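Local atomic coordinates of glutathione transferase (Phanerochaete chrysosporium, PDB entry 4F0C), a protein that probably transfers glutathione to or from small molecules, as glutathione transferases do, and binds oxidized glutathione. Residues D22-E27 / L79-K84; G29-T34 / D63-D68; E143-F148 / K186-F191. All coordinates share one frame; numbering follows the deposited sequence.

Contact 1 of 3, residues D22-E27 / L79-K84; sequences DMLLRE and LYIVEK
Leu24 reaches across to Ile81 tip to tip, its CD2 resting 3.7 Å from Ile81 CG2 and equally near Ile81 CB. The same methyl also touches Val82, whose CG1 lies 4.0 Å from Leu24 CD2, the two side chains crossing at about a right angle. With CG anti to the backbone N (chi1 175°), the isobutyl end of Leu24 points at helix 74-85. Leu25, the next residue along, adds a second contact: its CD2 meets Ile81 CD1 at 3.7 Å, so the two branches of Ile81 are shared between successive leucines. Helices 18-28 and 74-85 run nearly parallel here, at 18° and 10.7 Å between the segment axes, as the two helices on one face of the sheet do in the thioredoxin-like domain of glutathione transferases. Cutting Leu24 back to an alanine here would remove both methyls and would probably open a gap beside Ile81 and Val82. Ile168 of helix 168-172 touches both Leu24 and Val82, tying the pair to the C-terminal domain. On helix 18-28, Arg26 grips Asp22 side-on, its NE 2.7 Å from Asp22 OD1 and its NH2 bonded to Asp22 OD2, while Arg26 NH1 forms a salt bridge to Glu215.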
loop_
_atom_site.group_PDB
_atom_site.type_symbol
_atom_site.label_atom_id
_atom_site.label_comp_id
_atom_site.label_asym_id
_atom_site.label_seq_id
_atom_site.Cartn_x
_atom_site.Cartn_y
_atom_site.Cartn_z
ATOM N N ASP A 22 11.722 -10.792 -7.646
ATOM C CA ASP A 22 12.519 -11.965 -8.027
ATOM C C ASP A 22 11.618 -13.116 -8.533
ATOM O O ASP A 22 11.889 -13.714 -9.584
ATOM C CB ASP A 22 13.369 -12.396 -6.820
ATOM C CG ASP A 22 14.276 -13.592 -7.120
ATOM O OD1 ASP A 22 13.806 -14.758 -7.044
ATOM O OD2 ASP A 22 15.458 -13.348 -7.414
ATOM N N MET A 23 10.550 -13.432 -7.789
ATOM C CA MET A 23 9.608 -14.493 -8.211
ATOM C C MET A 23 9.037 -14.231 -9.611
ATOM O O MET A 23 9.035 -15.117 -10.454
ATOM C CB MET A 23 8.430 -14.586 -7.240
ATOM C CG MET A 23 8.780 -15.274 -5.939
ATOM S SD MET A 23 7.469 -15.167 -4.698
ATOM C CE MET A 23 8.395 -15.762 -3.270
ATOM N N LEU A 24 8.537 -13.016 -9.839
ATOM C CA LEU A 24 7.938 -12.693 -11.140
ATOM C C LEU A 24 8.945 -12.762 -12.279
ATOM O O LEU A 24 8.639 -13.274 -13.356
ATOM C CB LEU A 24 7.230 -11.317 -11.119
ATOM C CG LEU A 24 6.692 -10.867 -12.500
ATOM C CD1 LEU A 24 5.596 -11.849 -12.954
ATOM C CD2 LEU A 24 6.101 -9.469 -12.353
ATOM N N LEU A 25 10.150 -12.246 -12.044
ATOM C CA LEU A 25 11.176 -12.280 -13.092
ATOM C C LEU A 25 11.511 -13.738 -13.459
ATOM O O LEU A 25 11.674 -14.062 -14.639
ATOM C CB LEU A 25 12.440 -11.540 -12.643
ATOM C CG LEU A 25 12.305 -10.010 -12.525
ATOM C CD1 LEU A 25 13.544 -9.446 -11.847
ATOM C CD2 LEU A 25 12.108 -9.350 -13.886
ATOM N N ARG A 26 11.610 -14.608 -12.448
ATOM C CA ARG A 26 11.871 -16.032 -12.720
ATOM C C ARG A 26 10.709 -16.681 -13.468
ATOM O O ARG A 26 10.937 -17.462 -14.381
ATOM C CB ARG A 26 12.172 -16.813 -11.438
ATOM C CG ARG A 26 13.477 -16.411 -10.771
ATOM C CD ARG A 26 13.821 -17.249 -9.503
ATOM N NE ARG A 26 14.850 -16.508 -8.781
ATOM C CZ ARG A 26 16.154 -16.590 -9.018
ATOM N NH1 ARG A 26 16.636 -17.470 -9.893
ATOM N NH2 ARG A 26 16.984 -15.799 -8.344
ATOM N N GLU A 27 9.474 -16.381 -13.055
ATOM C CA GLU A 27 8.275 -16.925 -13.725
ATOM C C GLU A 27 8.260 -16.575 -15.214
ATOM O O GLU A 27 7.887 -17.395 -16.053
ATOM C CB GLU A 27 6.977 -16.380 -13.079
ATOM C CG GLU A 27 6.652 -16.958 -11.700
ATOM C CD GLU A 27 6.022 -18.363 -11.745
ATOM O OE1 GLU A 27 6.149 -19.074 -12.755
ATOM O OE2 GLU A 27 5.379 -18.752 -10.751
ATOM N N LEU A 79 3.650 -4.502 -11.493
ATOM C CA LEU A 79 2.790 -3.960 -12.541
ATOM C C LEU A 79 3.587 -3.554 -13.763
ATOM O O LEU A 79 3.157 -3.806 -14.886
ATOM C CB LEU A 79 1.953 -2.776 -11.991
ATOM C CG LEU A 79 0.810 -3.289 -11.099
ATOM C CD1 LEU A 79 0.321 -2.176 -10.152
ATOM C CD2 LEU A 79 -0.379 -3.820 -11.975
ATOM N N TYR A 80 4.726 -2.898 -13.546
ATOM C CA TYR A 80 5.586 -2.451 -14.644
ATOM C C TYR A 80 5.990 -3.669 -15.483
ATOM O O TYR A 80 5.858 -3.672 -16.709
ATOM C CB TYR A 80 6.859 -1.765 -14.112
ATOM C CG TYR A 80 7.901 -1.436 -15.203
ATOM C CD1 TYR A 80 7.793 -0.284 -15.981
ATOM C CD2 TYR A 80 8.975 -2.300 -15.439
ATOM C CE1 TYR A 80 8.739 0.015 -16.996
ATOM C CE2 TYR A 80 9.922 -2.030 -16.464
ATOM C CZ TYR A 80 9.798 -0.876 -17.218
ATOM O OH TYR A 80 10.734 -0.597 -18.194
ATOM N N ILE A 81 6.460 -4.704 -14.806
ATOM C CA ILE A 81 6.944 -5.881 -15.513
ATOM C C ILE A 81 5.836 -6.552 -16.335
ATOM O O ILE A 81 6.050 -6.921 -17.511
ATOM C CB ILE A 81 7.580 -6.884 -14.549
ATOM C CG1 ILE A 81 8.868 -6.288 -13.969
ATOM C CG2 ILE A 81 7.922 -8.211 -15.304
ATOM C CD1 ILE A 81 9.431 -7.065 -12.790
ATOM N N VAL A 82 4.651 -6.732 -15.748
ATOM C CA VAL A 82 3.592 -7.387 -16.535
ATOM C C VAL A 82 3.021 -6.498 -17.643
ATOM O O VAL A 82 2.637 -7.011 -18.707
ATOM C CB VAL A 82 2.436 -8.017 -15.698
ATOM C CG1 VAL A 82 2.987 -9.127 -14.782
ATOM C CG2 VAL A 82 1.649 -6.952 -14.905
ATOM N N GLU A 83 2.930 -5.191 -17.417
ATOM C CA GLU A 83 2.465 -4.327 -18.495
ATOM C C GLU A 83 3.382 -4.419 -19.721
ATOM O O GLU A 83 2.923 -4.519 -20.873
ATOM C CB GLU A 83 2.318 -2.881 -18.002
ATOM C CG GLU A 83 1.041 -2.686 -17.186
ATOM C CD GLU A 83 -0.211 -2.668 -18.066
ATOM O OE1 GLU A 83 -1.319 -2.901 -17.543
ATOM O OE2 GLU A 83 -0.084 -2.411 -19.280
ATOM N N LYS A 84 4.685 -4.416 -19.482
ATOM C CA LYS A 84 5.609 -4.333 -20.606
ATOM C C LYS A 84 6.116 -5.669 -21.129
ATOM O O LYS A 84 6.523 -5.754 -22.280
ATOM C CB LYS A 84 6.806 -3.417 -20.260
ATOM C CG LYS A 84 6.456 -1.935 -20.369
ATOM C CD LYS A 84 7.684 -0.999 -20.311
ATOM C CE LYS A 84 8.752 -1.270 -21.359
ATOM N NZ LYS A 84 8.427 -0.841 -22.759
#

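Contact 2 of 3, residues G29-T34 / D63-D68; sequences GLSFET and DHYYND. With SO4 (sulfate ion), chain D.
Glu33 runs from strand 32-36 toward His64 without quite bonding to it. Its CB lies 3.4 Å from sulfate O4; CG then takes the crowded position between the backbone N and the carbonyl carbon (chi1 66°), and the extended chain beyond carries the carboxylate away from the sulfate. At the tip, Glu33 OE1 stops 4.4 Å from His64 NE2, approaching the ring obliquely. Thr8 OG1 of strand 7-11 is hydrogen-bonded to both Glu33 OE1 and His64 NE2, joining the two groups indirectly. The other ring nitrogen, His64 ND1, donates to Asp68 OD1 at 2.7 Å; the acceptor lies close to the imidazole plane, although the ring nitrogen sits above the plane of the carboxylate. Further along, Ser31 OG and Tyr65 OH approach to 4.0 Å, yet each has its hydrogen-bonding partner in the residues leading into strand 7-11, Gln6 N for the serine and Gly4 O for the tyrosine. The sulfate, probably from the crystallisation liquor, accepts from Thr34 N through O1 at 2.8 Å and is also bonded by Lys5. A type I turn from Asp63 to Tyr66 is reinforced by an Asx turn, with Tyr65 N donating to Asp63 OD1. Strand 7-11 thus separates an edge strand from the turn joining strands 60-63 and 69-72, as expected of the 2-1-3-4 strand order of the thioredoxin-like glutathione transferase domain.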
loop_
_atom_site.group_PDB
_atom_site.type_symbol
_atom_site.label_atom_id
_atom_site.label_comp_id
_atom_site.label_asym_id
_atom_site.label_seq_id
_atom_site.Cartn_x
_atom_site.Cartn_y
_atom_site.Cartn_z
ATOM N N GLY A 29 10.916 -15.767 -17.011
ATOM C CA GLY A 29 12.150 -16.145 -17.684
ATOM C C GLY A 29 13.001 -14.942 -18.097
ATOM O O GLY A 29 13.804 -15.034 -19.018
ATOM N N LEU A 30 12.828 -13.819 -17.409
ATOM C CA LEU A 30 13.533 -12.574 -17.744
ATOM C C LEU A 30 14.934 -12.528 -17.123
ATOM O O LEU A 30 15.159 -13.092 -16.055
ATOM C CB LEU A 30 12.704 -11.377 -17.254
ATOM C CG LEU A 30 11.386 -11.169 -18.028
ATOM C CD1 LEU A 30 10.381 -10.228 -17.305
ATOM C CD2 LEU A 30 11.693 -10.654 -19.441
ATOM N N SER A 31 15.877 -11.854 -17.777
ATOM C CA SER A 31 17.253 -11.843 -17.274
ATOM C C SER A 31 17.495 -10.696 -16.284
ATOM O O SER A 31 17.066 -9.561 -16.509
ATOM C CB SER A 31 18.261 -11.800 -18.427
ATOM O OG SER A 31 18.154 -10.576 -19.117
ATOM N N PHE A 32 18.195 -10.973 -15.194
ATOM C CA PHE A 32 18.393 -9.931 -14.189
ATOM C C PHE A 32 19.598 -10.200 -13.313
ATOM O O PHE A 32 19.893 -11.351 -12.988
ATOM C CB PHE A 32 17.128 -9.698 -13.321
ATOM C CG PHE A 32 16.735 -10.870 -12.405
ATOM C CD1 PHE A 32 16.005 -11.965 -12.901
ATOM C CD2 PHE A 32 17.030 -10.834 -11.043
ATOM C CE1 PHE A 32 15.607 -13.030 -12.056
ATOM C CE2 PHE A 32 16.643 -11.875 -10.192
ATOM C CZ PHE A 32 15.921 -12.977 -10.698
ATOM N N GLU A 33 20.304 -9.137 -12.951
ATOM C CA GLU A 33 21.313 -9.255 -11.910
ATOM C C GLU A 33 20.664 -8.785 -10.608
ATOM O O GLU A 33 19.718 -7.976 -10.613
ATOM C CB GLU A 33 22.546 -8.419 -12.218
ATOM C CG GLU A 33 22.273 -6.959 -12.204
ATOM C CD GLU A 33 23.537 -6.102 -12.075
ATOM O OE1 GLU A 33 23.400 -4.872 -12.179
ATOM O OE2 GLU A 33 24.647 -6.636 -11.864
ATOM N N THR A 34 21.156 -9.321 -9.503
ATOM C CA THR A 34 20.671 -8.940 -8.182
ATOM C C THR A 34 21.777 -8.242 -7.446
ATOM O O THR A 34 22.881 -8.749 -7.361
ATOM C CB THR A 34 20.195 -10.152 -7.378
ATOM O OG1 THR A 34 19.079 -10.729 -8.057
ATOM C CG2 THR A 34 19.728 -9.721 -5.979
ATOM N N ASP A 63 15.498 -1.013 -15.659
ATOM C CA ASP A 63 15.312 -1.729 -16.913
ATOM C C ASP A 63 16.357 -1.236 -17.936
ATOM O O ASP A 63 16.209 -0.203 -18.603
ATOM C CB ASP A 63 13.871 -1.547 -17.403
ATOM C CG ASP A 63 13.546 -2.378 -18.636
ATOM O OD1 ASP A 63 14.474 -2.938 -19.300
ATOM O OD2 ASP A 63 12.333 -2.420 -18.959
ATOM N N HIS A 64 17.446 -1.980 -18.052
ATOM C CA HIS A 64 18.532 -1.553 -18.916
ATOM C C HIS A 64 18.160 -1.563 -20.407
ATOM O O HIS A 64 18.834 -0.923 -21.206
ATOM C CB HIS A 64 19.788 -2.403 -18.659
ATOM C CG HIS A 64 20.269 -2.346 -17.240
ATOM N ND1 HIS A 64 20.709 -1.176 -16.652
ATOM C CD2 HIS A 64 20.397 -3.312 -16.300
ATOM C CE1 HIS A 64 21.075 -1.427 -15.406
ATOM N NE2 HIS A 64 20.912 -2.718 -15.171
ATOM N N TYR A 65 17.114 -2.310 -20.779
ATOM C CA TYR A 65 16.740 -2.430 -22.195
ATOM C C TYR A 65 15.642 -1.410 -22.521
ATOM O O TYR A 65 15.107 -1.387 -23.626
ATOM C CB TYR A 65 16.236 -3.841 -22.541
ATOM C CG TYR A 65 17.242 -4.978 -22.353
ATOM C CD1 TYR A 65 18.558 -4.738 -21.934
ATOM C CD2 TYR A 65 16.869 -6.310 -22.644
ATOM C CE1 TYR A 65 19.476 -5.828 -21.771
ATOM C CE2 TYR A 65 17.753 -7.365 -22.486
ATOM C CZ TYR A 65 19.042 -7.133 -22.038
ATOM O OH TYR A 65 19.894 -8.223 -21.880
ATOM N N TYR A 66 15.313 -0.574 -21.546
ATOM C CA TYR A 66 14.369 0.526 -21.777
ATOM C C TYR A 66 14.978 1.828 -21.246
ATOM O O TYR A 66 14.385 2.495 -20.408
ATOM C CB TYR A 66 13.047 0.203 -21.088
ATOM C CG TYR A 66 11.887 1.133 -21.436
ATOM C CD1 TYR A 66 11.561 1.400 -22.770
ATOM C CD2 TYR A 66 11.130 1.727 -20.429
ATOM C CE1 TYR A 66 10.474 2.240 -23.090
ATOM C CE2 TYR A 66 10.050 2.560 -20.731
ATOM C CZ TYR A 66 9.730 2.813 -22.067
ATOM O OH TYR A 66 8.661 3.639 -22.385
ATOM N N ASN A 67 16.181 2.149 -21.721
ATOM C CA ASN A 67 16.868 3.393 -21.374
ATOM C C ASN A 67 17.098 3.575 -19.869
ATOM O O ASN A 67 17.083 4.700 -19.379
ATOM C CB ASN A 67 16.113 4.612 -21.936
ATOM C CG ASN A 67 15.691 4.420 -23.388
ATOM O OD1 ASN A 67 16.523 4.465 -24.292
ATOM N ND2 ASN A 67 14.394 4.196 -23.614
ATOM N N ASP A 68 17.331 2.469 -19.160
ATOM C CA ASP A 68 17.578 2.484 -17.708
ATOM C C ASP A 68 16.424 3.074 -16.915
ATOM O O ASP A 68 16.623 3.740 -15.893
ATOM C CB ASP A 68 18.905 3.196 -17.370
ATOM C CG ASP A 68 20.126 2.383 -17.804
ATOM O OD1 ASP A 68 20.024 1.145 -17.955
ATOM O OD2 ASP A 68 21.180 2.983 -18.008
HETATM S S SO4 D . 23.725 -12.121 -10.832
HETATM O O1 SO4 D . 22.772 -11.556 -9.876
HETATM O O2 SO4 D . 25.050 -11.676 -10.424
HETATM O O3 SO4 D . 23.652 -13.580 -10.782
HETATM O O4 SO4 D . 23.490 -11.700 -12.211
#

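Contact 3 of 3, residues E143-F148 / K186-F191; sequences EILRVF and KGYKGF
Segment 143-148 is a length of helix, and segment 186-191 faces it as a loop that doubles back through a type I' turn from Tyr188 to Phe191, closed by Phe191 N bonding to Tyr188 O. Leu145 divides its two methyls between the aromatic rings at the ends of that turn. Its CD1 meets the edge of Tyr188, 3.8 Å from CE2 and near the ring plane, whereas CD2 lies 4.0 Å from Phe191 CD1. Both rings are turned toward the helix because each CG is anti to the backbone N (chi1 175° in Tyr188 and 174° in Phe191). Within the all-helical C-terminal domain of the glutathione transferase fold, this packing holds the loop between helices 174-184 and 193-196 against helix 134-155. Phe148 and Phe191 touch along their borders without stacking: Phe148 CE2 is 3.7 Å from Phe191 CE1, with the planes at 30°. Phe197 adds an edge-to-face partner for Phe148 and also touches Leu145 and Phe191, enlarging the apolar patch. At the far end of the Tyr188 ring, the OH is hydrogen-bonded to Glu138, one more link from the loop to helix 134-155.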
loop_
_atom_site.group_PDB
_atom_site.type_symbol
_atom_site.label_atom_id
_atom_site.label_comp_id
_atom_site.label_asym_id
_atom_site.label_seq_id
_atom_site.Cartn_x
_atom_site.Cartn_y
_atom_site.Cartn_z
ATOM N N GLU A 143 -3.397 -9.121 13.753
ATOM C CA GLU A 143 -3.698 -8.564 12.422
ATOM C C GLU A 143 -3.305 -9.539 11.310
ATOM O O GLU A 143 -3.990 -9.659 10.297
ATOM C CB GLU A 143 -3.000 -7.198 12.195
ATOM C CG GLU A 143 -3.366 -6.523 10.853
ATOM C CD GLU A 143 -4.866 -6.102 10.744
ATOM O OE1 GLU A 143 -5.610 -6.251 11.732
ATOM O OE2 GLU A 143 -5.281 -5.639 9.668
ATOM N N ILE A 144 -2.192 -10.241 11.492
ATOM C CA ILE A 144 -1.867 -11.315 10.547
ATOM C C ILE A 144 -3.014 -12.328 10.432
ATOM O O ILE A 144 -3.406 -12.687 9.332
ATOM C CB ILE A 144 -0.553 -12.050 10.965
ATOM C CG1 ILE A 144 0.630 -11.099 10.744
ATOM C CG2 ILE A 144 -0.432 -13.363 10.223
ATOM C CD1 ILE A 144 1.981 -11.591 11.365
ATOM N N LEU A 145 -3.519 -12.804 11.568
ATOM C CA LEU A 145 -4.626 -13.781 11.556
ATOM C C LEU A 145 -5.869 -13.174 10.916
ATOM O O LEU A 145 -6.649 -13.884 10.248
ATOM C CB LEU A 145 -4.949 -14.272 12.969
ATOM C CG LEU A 145 -3.805 -14.927 13.750
ATOM C CD1 LEU A 145 -4.314 -15.498 15.079
ATOM C CD2 LEU A 145 -3.198 -16.028 12.874
ATOM N N ARG A 146 -6.077 -11.872 11.137
ATOM C CA ARG A 146 -7.249 -11.214 10.554
ATOM C C ARG A 146 -7.137 -11.226 9.025
ATOM O O ARG A 146 -8.114 -11.536 8.303
ATOM C CB ARG A 146 -7.439 -9.777 11.058
ATOM C CG ARG A 146 -8.843 -9.197 10.715
ATOM C CD ARG A 146 -8.891 -7.645 10.820
ATOM N NE ARG A 146 -8.017 -7.017 9.832
ATOM C CZ ARG A 146 -8.355 -6.789 8.563
ATOM N NH1 ARG A 146 -9.567 -7.140 8.096
ATOM N NH2 ARG A 146 -7.473 -6.215 7.760
ATOM N N VAL A 147 -5.953 -10.884 8.522
ATOM C CA VAL A 147 -5.713 -10.883 7.087
ATOM C C VAL A 147 -5.859 -12.302 6.522
ATOM O O VAL A 147 -6.454 -12.477 5.461
ATOM C CB VAL A 147 -4.337 -10.276 6.741
ATOM C CG1 VAL A 147 -3.907 -10.561 5.255
ATOM C CG2 VAL A 147 -4.348 -8.735 7.076
ATOM N N PHE A 148 -5.310 -13.290 7.226
ATOM C CA PHE A 148 -5.538 -14.694 6.853
ATOM C C PHE A 148 -7.042 -15.008 6.760
ATOM O O PHE A 148 -7.481 -15.687 5.828
ATOM C CB PHE A 148 -4.915 -15.646 7.876
ATOM C CG PHE A 148 -3.419 -15.810 7.743
ATOM C CD1 PHE A 148 -2.724 -15.278 6.661
ATOM C CD2 PHE A 148 -2.703 -16.511 8.722
ATOM C CE1 PHE A 148 -1.343 -15.439 6.567
ATOM C CE2 PHE A 148 -1.325 -16.671 8.626
ATOM C CZ PHE A 148 -0.648 -16.144 7.552
ATOM N N LYS A 186 4.160 -18.548 13.907
ATOM C CA LYS A 186 4.490 -19.934 14.234
ATOM C C LYS A 186 4.531 -20.051 15.753
ATOM O O LYS A 186 5.240 -19.297 16.417
ATOM C CB LYS A 186 5.838 -20.337 13.638
ATOM C CG LYS A 186 6.242 -21.773 13.992
ATOM C CD LYS A 186 7.500 -22.178 13.264
ATOM C CE LYS A 186 7.921 -23.584 13.693
ATOM N NZ LYS A 186 9.248 -23.937 13.117
ATOM N N GLY A 187 3.744 -20.979 16.296
ATOM C CA GLY A 187 3.642 -21.160 17.722
ATOM C C GLY A 187 2.798 -20.125 18.440
ATOM O O GLY A 187 2.820 -20.070 19.662
ATOM N N TYR A 188 2.046 -19.312 17.703
ATOM C CA TYR A 188 1.206 -18.296 18.321
ATOM C C TYR A 188 -0.215 -18.797 18.572
ATOM O O TYR A 188 -0.979 -19.023 17.628
ATOM C CB TYR A 188 1.136 -17.024 17.467
ATOM C CG TYR A 188 0.172 -16.017 18.040
ATOM C CD1 TYR A 188 0.433 -15.389 19.250
ATOM C CD2 TYR A 188 -1.002 -15.689 17.372
ATOM C CE1 TYR A 188 -0.453 -14.468 19.782
ATOM C CE2 TYR A 188 -1.891 -14.773 17.897
ATOM C CZ TYR A 188 -1.611 -14.169 19.099
ATOM O OH TYR A 188 -2.504 -13.274 19.624
ATOM N N LYS A 189 -0.550 -18.972 19.848
ATOM C CA LYS A 189 -1.869 -19.459 20.270
ATOM C C LYS A 189 -2.323 -20.702 19.494
ATOM O O LYS A 189 -3.481 -20.811 19.071
ATOM C CB LYS A 189 -2.907 -18.332 20.186
ATOM C CG LYS A 189 -2.471 -17.062 20.924
ATOM C CD LYS A 189 -3.238 -16.853 22.216
ATOM C CE LYS A 189 -2.628 -15.727 23.048
ATOM N NZ LYS A 189 -1.641 -16.222 24.066
ATOM N N GLY A 190 -1.390 -21.626 19.295
ATOM C CA GLY A 190 -1.699 -22.900 18.670
ATOM C C GLY A 190 -1.851 -22.846 17.163
ATOM O O GLY A 190 -2.413 -23.767 16.559
ATOM N N PHE A 191 -1.359 -21.774 16.558
ATOM C CA PHE A 191 -1.497 -21.580 15.110
ATOM C C PHE A 191 -1.131 -22.834 14.328
ATOM O O PHE A 191 -0.072 -23.410 14.537
ATOM C CB PHE A 191 -0.593 -20.439 14.631
ATOM C CG PHE A 191 -0.575 -20.269 13.125
ATOM C CD1 PHE A 191 -1.646 -19.661 12.471
ATOM C CD2 PHE A 191 0.505 -20.720 12.363
ATOM C CE1 PHE A 191 -1.638 -19.483 11.074
ATOM C CE2 PHE A 191 0.508 -20.570 10.966
ATOM C CZ PHE A 191 -0.552 -19.944 10.325
#

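Contacts 1 and 2 belong to the N-terminal, thioredoxin-like domain, their centres 11 Å apart, whereas contact 3 lies in the helical C-terminal domain on the opposite side of the chain's centre, about 30 Å from contact 1 and 38 Å from contact 2 between centres. Along the chain, both segments of contact 2 fall between those of contact 1, and contact 3 follows later. A probable bond from Leu30 N to Leu25 O carries the chain out of helix 18-28 toward strand 32-36, while Tyr80 OH probably bonds to Asp63 OD2, putting helix 74-85 in contact with strand 60-63. Contact 3 touches neither, a separation that reflects the two-domain build of glutathione transferases.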